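Local coordinates for putative peptide ABC-transport system periplasmic peptide-binding protein (Campylobacter jejuni, PDB 4OEV) that binds nickel(II) as the extracytoplasmic solute-binding component of an ABC-type importer, and may also be related to peptide carriers, at residues I2-A10 and N209-I217; Y416-K427 and Y440-N451. One frame throughout, in Å; residues are numbered along the deposited sequence.

Contact 1 of 2, residues I2-A10 and N209-I217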
loop_
_atom_site.group_PDB
_atom_site.type_symbol
_atom_site.label_atom_id
_atom_site.label_comp_id
_atom_site.label_asym_id
_atom_site.label_seq_id
_atom_site.Cartn_x
_atom_site.Cartn_y
_atom_site.Cartn_z
ATOM N N ILE A 2 1.264 4.868 30.619
ATOM C CA ILE A 2 1.824 3.667 29.982
ATOM C C ILE A 2 3.206 3.354 30.588
ATOM O O ILE A 2 4.075 4.236 30.635
ATOM C CB ILE A 2 1.962 3.849 28.468
ATOM C CG1 ILE A 2 0.584 4.083 27.845
ATOM C CG2 ILE A 2 2.641 2.599 27.827
ATOM C CD1 ILE A 2 0.574 4.569 26.386
ATOM N N PRO A 3 3.399 2.115 31.084
ATOM C CA PRO A 3 4.686 1.762 31.710
ATOM C C PRO A 3 5.843 1.973 30.731
ATOM O O PRO A 3 5.659 1.937 29.508
ATOM C CB PRO A 3 4.543 0.276 32.050
ATOM C CG PRO A 3 3.121 -0.073 31.884
ATOM C CD PRO A 3 2.365 1.086 31.301
ATOM N N LYS A 4 7.030 2.162 31.282
ATOM C CA LYS A 4 8.222 2.429 30.497
ATOM C C LYS A 4 8.605 1.211 29.629
ATOM O O LYS A 4 9.287 1.348 28.613
ATOM C CB LYS A 4 9.341 2.850 31.464
ATOM C CG LYS A 4 10.615 3.419 30.856
ATOM C CD LYS A 4 11.718 3.526 31.920
ATOM C CE LYS A 4 13.138 3.425 31.349
ATOM N NZ LYS A 4 13.619 4.810 30.992
ATOM N N ASP A 5 8.127 0.028 30.001
ATOM C CA ASP A 5 8.519 -1.197 29.291
ATOM C C ASP A 5 7.493 -1.618 28.252
ATOM O O ASP A 5 7.619 -2.678 27.632
ATOM C CB ASP A 5 8.764 -2.327 30.304
ATOM C CG ASP A 5 7.471 -2.919 30.878
ATOM O OD1 ASP A 5 6.388 -2.316 30.775
ATOM O OD2 ASP A 5 7.551 -3.985 31.511
ATOM N N THR A 6 6.498 -0.761 28.036
ATOM C CA THR A 6 5.407 -1.043 27.114
ATOM C C THR A 6 5.312 0.067 26.058
ATOM O O THR A 6 5.364 1.242 26.422
ATOM C CB THR A 6 4.048 -1.134 27.861
ATOM O OG1 THR A 6 4.085 -2.171 28.847
ATOM C CG2 THR A 6 2.898 -1.376 26.901
ATOM N N LEU A 7 5.211 -0.318 24.776
ATOM C CA LEU A 7 4.947 0.621 23.678
ATOM C C LEU A 7 3.522 0.411 23.200
ATOM O O LEU A 7 3.132 -0.699 22.927
ATOM C CB LEU A 7 5.896 0.398 22.499
ATOM C CG LEU A 7 7.261 1.091 22.567
ATOM C CD1 LEU A 7 8.083 0.845 21.306
ATOM C CD2 LEU A 7 7.120 2.581 22.882
ATOM N N ILE A 8 2.718 1.466 23.096
ATOM C CA ILE A 8 1.386 1.285 22.533
ATOM C C ILE A 8 1.269 2.160 21.321
ATOM O O ILE A 8 1.367 3.374 21.422
ATOM C CB ILE A 8 0.272 1.622 23.519
ATOM C CG1 ILE A 8 0.507 0.897 24.843
ATOM C CG2 ILE A 8 -1.096 1.331 22.895
ATOM C CD1 ILE A 8 -0.633 0.936 25.766
ATOM N N ILE A 9 1.096 1.538 20.161
ATOM C CA ILE A 9 1.059 2.289 18.904
ATOM C C ILE A 9 -0.255 2.098 18.178
ATOM O O ILE A 9 -0.686 0.978 17.942
ATOM C CB ILE A 9 2.181 1.863 17.948
ATOM C CG1 ILE A 9 3.551 1.906 18.631
ATOM C CG2 ILE A 9 2.151 2.668 16.652
ATOM C CD1 ILE A 9 4.643 1.451 17.705
ATOM N N ALA A 10 -0.875 3.214 17.805
ATOM C CA ALA A 10 -2.074 3.171 16.996
ATOM C C ALA A 10 -1.730 2.908 15.541
ATOM O O ALA A 10 -0.806 3.509 14.978
ATOM C CB ALA A 10 -2.859 4.518 17.105
ATOM N N ASN A 209 -4.772 11.905 26.005
ATOM C CA ASN A 209 -5.065 11.386 27.345
ATOM C C ASN A 209 -4.152 10.208 27.765
ATOM O O ASN A 209 -4.431 9.513 28.742
ATOM C CB ASN A 209 -6.545 11.001 27.447
ATOM C CG ASN A 209 -6.924 9.834 26.563
ATOM O OD1 ASN A 209 -6.085 9.036 26.148
ATOM N ND2 ASN A 209 -8.208 9.746 26.242
ATOM N N GLY A 210 -3.066 10.003 27.021
ATOM C CA GLY A 210 -2.036 9.038 27.383
ATOM C C GLY A 210 -2.383 7.580 27.206
ATOM O O GLY A 210 -1.750 6.709 27.807
ATOM N N LYS A 211 -3.383 7.301 26.380
ATOM C CA LYS A 211 -3.773 5.911 26.120
ATOM C C LYS A 211 -2.881 5.224 25.075
ATOM O O LYS A 211 -2.821 3.982 24.998
ATOM C CB LYS A 211 -5.230 5.868 25.674
ATOM C CG LYS A 211 -6.229 5.817 26.815
ATOM C CD LYS A 211 -7.626 6.188 26.314
ATOM C CE LYS A 211 -8.696 5.734 27.282
ATOM N NZ LYS A 211 -9.109 4.366 26.846
ATOM N N ILE A 212 -2.202 6.026 24.260
ATOM C CA ILE A 212 -1.264 5.490 23.272
ATOM C C ILE A 212 -0.013 6.360 23.230
ATOM O O ILE A 212 -0.047 7.518 23.634
ATOM C CB ILE A 212 -1.885 5.390 21.838
ATOM C CG1 ILE A 212 -2.364 6.738 21.351
ATOM C CG2 ILE A 212 -3.039 4.415 21.820
ATOM C CD1 ILE A 212 -2.936 6.701 19.857
ATOM N N ASP A 213 1.083 5.790 22.735
ATOM C CA ASP A 213 2.378 6.466 22.673
ATOM C C ASP A 213 2.630 7.176 21.372
ATOM O O ASP A 213 3.439 8.084 21.315
ATOM C CB ASP A 213 3.535 5.456 22.873
ATOM C CG ASP A 213 3.662 4.991 24.299
ATOM O OD1 ASP A 213 3.725 5.858 25.197
ATOM O OD2 ASP A 213 3.747 3.753 24.520
ATOM N N ALA A 214 1.991 6.704 20.313
ATOM C CA ALA A 214 2.271 7.180 18.949
ATOM C C ALA A 214 1.141 6.840 18.018
ATOM O O ALA A 214 0.505 5.796 18.185
ATOM C CB ALA A 214 3.568 6.562 18.413
ATOM N N ALA A 215 0.949 7.694 17.013
ATOM C CA ALA A 215 -0.016 7.476 15.922
ATOM C C ALA A 215 0.347 8.353 14.730
ATOM O O ALA A 215 0.968 9.428 14.904
ATOM C CB ALA A 215 -1.422 7.777 16.365
ATOM N N LEU A 216 -0.039 7.939 13.521
ATOM C CA LEU A 216 0.005 8.896 12.397
ATOM C C LEU A 216 -1.244 9.762 12.495
ATOM O O LEU A 216 -2.355 9.243 12.700
ATOM C CB LEU A 216 0.026 8.220 11.025
ATOM C CG LEU A 216 1.199 7.300 10.784
ATOM C CD1 LEU A 216 1.062 6.696 9.328
ATOM C CD2 LEU A 216 2.466 8.068 10.962
ATOM N N ILE A 217 -1.057 11.068 12.346
ATOM C CA ILE A 217 -2.145 12.039 12.528
ATOM C C ILE A 217 -2.381 12.925 11.296
ATOM O O ILE A 217 -1.455 13.584 10.797
ATOM C CB ILE A 217 -1.861 12.955 13.742
ATOM C CG1 ILE A 217 -1.739 12.136 15.017
ATOM C CG2 ILE A 217 -2.965 14.033 13.876
ATOM C CD1 ILE A 217 -2.971 11.272 15.342
HETATM O O HOH W 1 0.545 7.215 29.038
HETATM O O HOH W 2 -1.498 5.505 13.133
#
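With CG anti to the carbonyl carbon and beside the backbone N (chi1 -73°), Asp213 turns its carboxylate toward the backbone of Ile8, while Ile2, its CG1 likewise beside the backbone N, sends CD1 in from the opposite direction. In this solute-binding protein of family 5, strand 6-10, at the edge of a mixed four-stranded sheet where its neighbour is 191-196, runs nearly parallel (16°) to 214-216 of another sheet, and a few individual bonds join the two. Asp213 grips Ile8 twice: its own N gives to Ile8 O at 2.8 Å, and its OD2 receives Ile8 N at 2.9 Å on the anti side, 20° out of the carboxylate plane. An aspartate suits this place because its short side chain lets one residue use both its backbone N as donor and its carboxylate as acceptor on Ile8. OD2 also forms a salt bridge with Lys494, the C-terminal residue, whose charge probably stabilises the carboxylate.

Next to this grip, Ile8 and Ile212 cross at about a right angle and meet through their CG2 methyls, 3.8 Å apart. Small Ala10 leaves room for two neighbours, its CB lying 3.5 Å from Ile212 CD1 and 3.6 Å from Ala215 CB. Gly210, at positive phi, ends helix 200-208 in a Schellman motif. Its O is joined by a water to Ile2 N, and Ile2 CD1 rests 3.5 Å from the same oxygen. At the far end, Ala10 N bonds to Ala214 O at 3.0 Å, and one water gives to Ala10 O and accepts from Leu216 N.

Contact 2 of 2, residues Y416-K427 and Y440-N451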
loop_
_atom_site.group_PDB
_atom_site.type_symbol
_atom_site.label_atom_id
_atom_site.label_comp_id
_atom_site.label_asym_id
_atom_site.label_seq_id
_atom_site.Cartn_x
_atom_site.Cartn_y
_atom_site.Cartn_z
ATOM N N TYR A 416 -10.742 -1.480 -14.544
ATOM C CA TYR A 416 -10.033 -0.790 -15.641
ATOM C C TYR A 416 -9.395 -1.798 -16.582
ATOM O O TYR A 416 -8.680 -2.651 -16.102
ATOM C CB TYR A 416 -8.960 0.083 -15.044
ATOM C CG TYR A 416 -8.090 0.846 -16.035
ATOM C CD1 TYR A 416 -8.629 1.865 -16.831
ATOM C CD2 TYR A 416 -6.739 0.606 -16.113
ATOM C CE1 TYR A 416 -7.817 2.593 -17.715
ATOM C CE2 TYR A 416 -5.922 1.327 -16.965
ATOM C CZ TYR A 416 -6.462 2.326 -17.771
ATOM O OH TYR A 416 -5.577 3.031 -18.628
ATOM N N HIS A 417 -9.650 -1.724 -17.890
ATOM C CA HIS A 417 -9.028 -2.669 -18.863
ATOM C C HIS A 417 -8.389 -1.880 -19.985
ATOM O O HIS A 417 -9.098 -1.290 -20.806
ATOM C CB HIS A 417 -10.078 -3.621 -19.428
ATOM C CG HIS A 417 -10.653 -4.557 -18.414
ATOM N ND1 HIS A 417 -10.550 -5.936 -18.523
ATOM C CD2 HIS A 417 -11.332 -4.321 -17.268
ATOM C CE1 HIS A 417 -11.145 -6.498 -17.486
ATOM N NE2 HIS A 417 -11.621 -5.538 -16.703
ATOM N N ASP A 418 -7.066 -1.820 -20.035
ATOM C CA ASP A 418 -6.351 -1.104 -21.118
ATOM C C ASP A 418 -5.247 -1.960 -21.675
ATOM O O ASP A 418 -4.389 -2.442 -20.904
ATOM C CB ASP A 418 -5.743 0.195 -20.623
ATOM C CG ASP A 418 -5.119 1.010 -21.724
ATOM O OD1 ASP A 418 -3.902 0.878 -22.016
ATOM O OD2 ASP A 418 -5.869 1.811 -22.337
ATOM N N LYS A 419 -5.265 -2.190 -22.990
ATOM C CA LYS A 419 -4.267 -3.064 -23.579
ATOM C C LYS A 419 -2.835 -2.519 -23.475
ATOM O O LYS A 419 -1.898 -3.300 -23.202
ATOM C CB LYS A 419 -4.564 -3.344 -25.060
ATOM C CG LYS A 419 -5.675 -4.310 -25.332
ATOM C CD LYS A 419 -5.675 -4.589 -26.862
ATOM C CE LYS A 419 -6.960 -5.327 -27.310
ATOM N NZ LYS A 419 -6.999 -5.240 -28.813
ATOM N N LYS A 420 -2.639 -1.223 -23.718
ATOM C CA LYS A 420 -1.280 -0.683 -23.667
ATOM C C LYS A 420 -0.755 -0.732 -22.211
ATOM O O LYS A 420 0.425 -0.980 -21.992
ATOM C CB LYS A 420 -1.193 0.737 -24.233
ATOM C CG LYS A 420 -1.280 0.814 -25.776
ATOM C CD LYS A 420 -1.267 2.264 -26.258
ATOM C CE LYS A 420 -2.620 2.945 -26.017
ATOM N NZ LYS A 420 -2.621 4.453 -26.205
ATOM N N VAL A 421 -1.634 -0.495 -21.236
ATOM C CA VAL A 421 -1.201 -0.633 -19.859
ATOM C C VAL A 421 -0.818 -2.084 -19.559
ATOM O O VAL A 421 0.276 -2.326 -19.010
ATOM C CB VAL A 421 -2.239 -0.178 -18.882
ATOM C CG1 VAL A 421 -1.855 -0.635 -17.496
ATOM C CG2 VAL A 421 -2.405 1.413 -18.981
ATOM N N ASP A 422 -1.679 -3.041 -19.924
ATOM C CA ASP A 422 -1.376 -4.458 -19.648
ATOM C C ASP A 422 -0.025 -4.861 -20.198
ATOM O O ASP A 422 0.763 -5.496 -19.497
ATOM C CB ASP A 422 -2.429 -5.422 -20.210
ATOM C CG ASP A 422 -3.747 -5.353 -19.476
ATOM O OD1 ASP A 422 -3.799 -4.769 -18.347
ATOM O OD2 ASP A 422 -4.751 -5.906 -20.019
ATOM N N ILE A 423 0.242 -4.482 -21.449
ATOM C CA ILE A 423 1.468 -4.855 -22.140
ATOM C C ILE A 423 2.716 -4.188 -21.520
ATOM O O ILE A 423 3.796 -4.786 -21.396
ATOM C CB ILE A 423 1.359 -4.480 -23.620
ATOM C CG1 ILE A 423 0.289 -5.338 -24.289
ATOM C CG2 ILE A 423 2.681 -4.631 -24.315
ATOM C CD1 ILE A 423 -0.124 -4.823 -25.673
ATOM N N ALA A 424 2.549 -2.941 -21.136
ATOM C CA ALA A 424 3.644 -2.171 -20.599
ATOM C C ALA A 424 4.081 -2.752 -19.273
ATOM O O ALA A 424 5.271 -2.947 -19.054
ATOM C CB ALA A 424 3.242 -0.702 -20.455
ATOM N N LEU A 425 3.133 -3.026 -18.387
ATOM C CA LEU A 425 3.482 -3.561 -17.070
ATOM C C LEU A 425 4.044 -4.970 -17.132
ATOM O O LEU A 425 4.864 -5.387 -16.283
ATOM C CB LEU A 425 2.274 -3.567 -16.184
ATOM C CG LEU A 425 1.776 -2.158 -15.787
ATOM C CD1 LEU A 425 0.582 -2.323 -14.915
ATOM C CD2 LEU A 425 2.866 -1.390 -15.014
ATOM N N GLN A 426 3.565 -5.737 -18.091
ATOM C CA GLN A 426 4.052 -7.116 -18.237
ATOM C C GLN A 426 5.451 -7.098 -18.713
ATOM O O GLN A 426 6.299 -7.815 -18.153
ATOM C CB GLN A 426 3.129 -7.928 -19.176
ATOM C CG GLN A 426 1.759 -8.302 -18.524
ATOM C CD GLN A 426 0.810 -9.078 -19.466
ATOM O OE1 GLN A 426 1.246 -9.705 -20.432
ATOM N NE2 GLN A 426 -0.487 -9.038 -19.171
ATOM N N LYS A 427 5.737 -6.310 -19.756
ATOM C CA LYS A 427 7.124 -6.200 -20.214
ATOM C C LYS A 427 8.011 -5.630 -19.114
ATOM O O LYS A 427 9.071 -6.164 -18.796
ATOM C CB LYS A 427 7.236 -5.332 -21.470
ATOM C CG LYS A 427 6.734 -6.020 -22.760
ATOM C CD LYS A 427 6.599 -5.006 -23.884
ATOM C CE LYS A 427 6.522 -5.675 -25.260
ATOM N NZ LYS A 427 5.817 -6.988 -25.250
ATOM N N TYR A 440 9.544 0.871 -20.576
ATOM C CA TYR A 440 8.227 0.266 -20.464
ATOM C C TYR A 440 7.343 0.992 -19.430
ATOM O O TYR A 440 6.125 1.178 -19.631
ATOM C CB TYR A 440 8.404 -1.197 -20.118
ATOM C CG TYR A 440 9.085 -1.978 -21.237
ATOM C CD1 TYR A 440 8.800 -1.716 -22.583
ATOM C CD2 TYR A 440 10.004 -2.969 -20.947
ATOM C CE1 TYR A 440 9.411 -2.455 -23.617
ATOM C CE2 TYR A 440 10.629 -3.700 -21.966
ATOM C CZ TYR A 440 10.323 -3.442 -23.283
ATOM O OH TYR A 440 10.950 -4.173 -24.255
ATOM N N TYR A 441 7.956 1.409 -18.323
ATOM C CA TYR A 441 7.215 2.210 -17.340
ATOM C C TYR A 441 6.840 3.537 -17.979
ATOM O O TYR A 441 5.760 4.030 -17.734
ATOM C CB TYR A 441 8.052 2.410 -16.045
ATOM C CG TYR A 441 8.018 1.151 -15.249
ATOM C CD1 TYR A 441 6.795 0.567 -14.946
ATOM C CD2 TYR A 441 9.187 0.474 -14.896
ATOM C CE1 TYR A 441 6.720 -0.605 -14.269
ATOM C CE2 TYR A 441 9.123 -0.718 -14.221
ATOM C CZ TYR A 441 7.879 -1.244 -13.897
ATOM O OH TYR A 441 7.754 -2.419 -13.226
ATOM N N LYS A 442 7.689 4.092 -18.864
ATOM C CA LYS A 442 7.239 5.288 -19.580
ATOM C C LYS A 442 6.013 4.993 -20.461
ATOM O O LYS A 442 5.033 5.753 -20.442
ATOM C CB LYS A 442 8.371 5.880 -20.420
ATOM C CG LYS A 442 7.960 7.120 -21.209
ATOM C CD LYS A 442 8.985 7.439 -22.288
ATOM C CE LYS A 442 8.857 8.856 -22.818
ATOM N NZ LYS A 442 7.687 9.043 -23.751
ATOM N N ASP A 443 6.011 3.864 -21.175
ATOM C CA ASP A 443 4.835 3.443 -21.952
ATOM C C ASP A 443 3.593 3.330 -21.053
ATOM O O ASP A 443 2.501 3.798 -21.384
ATOM C CB ASP A 443 5.090 2.087 -22.633
ATOM C CG ASP A 443 6.093 2.182 -23.772
ATOM O OD1 ASP A 443 6.286 3.287 -24.303
ATOM O OD2 ASP A 443 6.707 1.147 -24.131
ATOM N N PHE A 444 3.783 2.724 -19.896
ATOM C CA PHE A 444 2.730 2.584 -18.938
ATOM C C PHE A 444 2.133 3.953 -18.502
ATOM O O PHE A 444 0.897 4.165 -18.535
ATOM C CB PHE A 444 3.288 1.804 -17.737
ATOM C CG PHE A 444 2.426 1.896 -16.493
ATOM C CD1 PHE A 444 1.153 1.392 -16.494
ATOM C CD2 PHE A 444 2.912 2.473 -15.330
ATOM C CE1 PHE A 444 0.353 1.455 -15.374
ATOM C CE2 PHE A 444 2.126 2.548 -14.203
ATOM C CZ PHE A 444 0.836 2.042 -14.214
ATOM N N ILE A 445 3.019 4.857 -18.085
ATOM C CA ILE A 445 2.667 6.217 -17.676
ATOM C C ILE A 445 1.939 6.974 -18.815
ATOM O O ILE A 445 0.929 7.656 -18.590
ATOM C CB ILE A 445 3.959 7.005 -17.269
ATOM C CG1 ILE A 445 4.528 6.432 -15.961
ATOM C CG2 ILE A 445 3.695 8.490 -17.096
ATOM C CD1 ILE A 445 5.914 6.940 -15.627
ATOM N N ASP A 446 2.463 6.851 -20.036
ATOM C CA ASP A 446 1.855 7.507 -21.182
ATOM C C ASP A 446 0.498 6.921 -21.482
ATOM O O ASP A 446 -0.410 7.666 -21.852
ATOM C CB ASP A 446 2.738 7.394 -22.425
ATOM C CG ASP A 446 4.002 8.206 -22.333
ATOM O OD1 ASP A 446 4.060 9.213 -21.584
ATOM O OD2 ASP A 446 4.959 7.826 -23.024
ATOM N N ALA A 447 0.371 5.605 -21.362
ATOM C CA ALA A 447 -0.925 4.923 -21.592
ATOM C C ALA A 447 -1.966 5.343 -20.578
ATOM O O ALA A 447 -3.158 5.439 -20.916
ATOM C CB ALA A 447 -0.781 3.401 -21.543
ATOM N N LEU A 448 -1.544 5.495 -19.319
ATOM C CA LEU A 448 -2.436 5.992 -18.267
ATOM C C LEU A 448 -2.963 7.365 -18.595
ATOM O O LEU A 448 -4.113 7.639 -18.332
ATOM C CB LEU A 448 -1.741 6.064 -16.892
ATOM C CG LEU A 448 -1.593 4.771 -16.071
ATOM C CD1 LEU A 448 -1.071 5.148 -14.659
ATOM C CD2 LEU A 448 -2.832 3.931 -15.986
ATOM N N TYR A 449 -2.130 8.239 -19.142
ATOM C CA TYR A 449 -2.564 9.585 -19.502
ATOM C C TYR A 449 -3.630 9.497 -20.599
ATOM O O TYR A 449 -4.599 10.261 -20.579
ATOM C CB TYR A 449 -1.395 10.491 -19.979
ATOM C CG TYR A 449 -1.938 11.758 -20.635
ATOM C CD1 TYR A 449 -2.351 12.855 -19.867
ATOM C CD2 TYR A 449 -2.123 11.834 -22.021
ATOM C CE1 TYR A 449 -2.899 13.971 -20.452
ATOM C CE2 TYR A 449 -2.672 12.966 -22.611
ATOM C CZ TYR A 449 -3.059 14.027 -21.822
ATOM O OH TYR A 449 -3.607 15.163 -22.397
ATOM N N GLU A 450 -3.425 8.623 -21.587
ATOM C CA GLU A 450 -4.326 8.550 -22.746
ATOM C C GLU A 450 -5.682 7.944 -22.383
ATOM O O GLU A 450 -6.702 8.195 -23.030
ATOM C CB GLU A 450 -3.697 7.734 -23.907
ATOM C CG GLU A 450 -2.386 8.328 -24.498
ATOM C CD GLU A 450 -2.535 9.732 -25.108
ATOM O OE1 GLU A 450 -3.667 10.146 -25.480
ATOM O OE2 GLU A 450 -1.505 10.435 -25.235
ATOM N N ASN A 451 -5.675 7.098 -21.370
ATOM C CA ASN A 451 -6.874 6.430 -20.941
ATOM C C ASN A 451 -6.874 6.375 -19.419
ATOM O O ASN A 451 -6.587 5.333 -18.812
ATOM C CB ASN A 451 -6.957 5.041 -21.567
ATOM C CG ASN A 451 -8.253 4.335 -21.229
ATOM O OD1 ASN A 451 -9.251 4.961 -20.828
ATOM N ND2 ASN A 451 -8.257 3.045 -21.405
HETATM O O HOH W 3 -10.822 1.364 -21.245
HETATM O O HOH W 4 -4.098 3.891 -23.000
HETATM O O HOH W 5 5.333 -3.708 -13.812
#
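Leu425 lays CD2 over the centre of the Phe444 ring, 3.6 Å from its centroid, in a CH-pi contact, and Val421 CG1 meets the same ring at its edge. Branched apolar side chains suit a ring met over its face and at its edge, here in an antiparallel helical hairpin, helix 419-427 against 440-450. Where the axes come within 8.0 Å, small residues permit the approach: Ala424 CB sits 3.5 Å from Tyr440 O, and Ala447 CB touches Val421 CG2. Toward the connection that joins the two helices, Lys427 CB covers one face of the Tyr440 ring, its aliphatic chain serving as the apolar partner.

At the other end the bonds are polar. Tyr416, its CG anti to the backbone N (chi1 178°), carries OH to Asn451 O, 2.5 Å away in the carbonyl plane. Asn451 ND2 gives an almost straight bond (177°) to Asp418 OD2 at 2.8 Å. Asp418 is also the N-cap, OD1 receiving Val421 N at 2.8 Å, and Arg259 holds Asn451 OD1 in the next shell. One carboxylate thus ties the start of one helix to the first residue beyond the end of the other, and the Val421 N-H and the Asn451 amide would both favour its negative charge.

Overall arrangement
Contacts 1 and 2 lie on opposite sides of the chain's centre, their own centres 43 Å apart and their nearest atoms about 24 Å apart, so neither touches the other. Both segments of contact 1 precede those of contact 2 in the sequence. Contact 1 joins the N-terminal strand to a chain region 199 residues on; contact 2 is local, its segments only 13 residues apart. The nickel is bound by His26, His480 and His481 and accompanied by oxalate. Neither contact supplies a residue to that site; Tyr416 of contact 2 has its side chain about 14 Å from the oxalate.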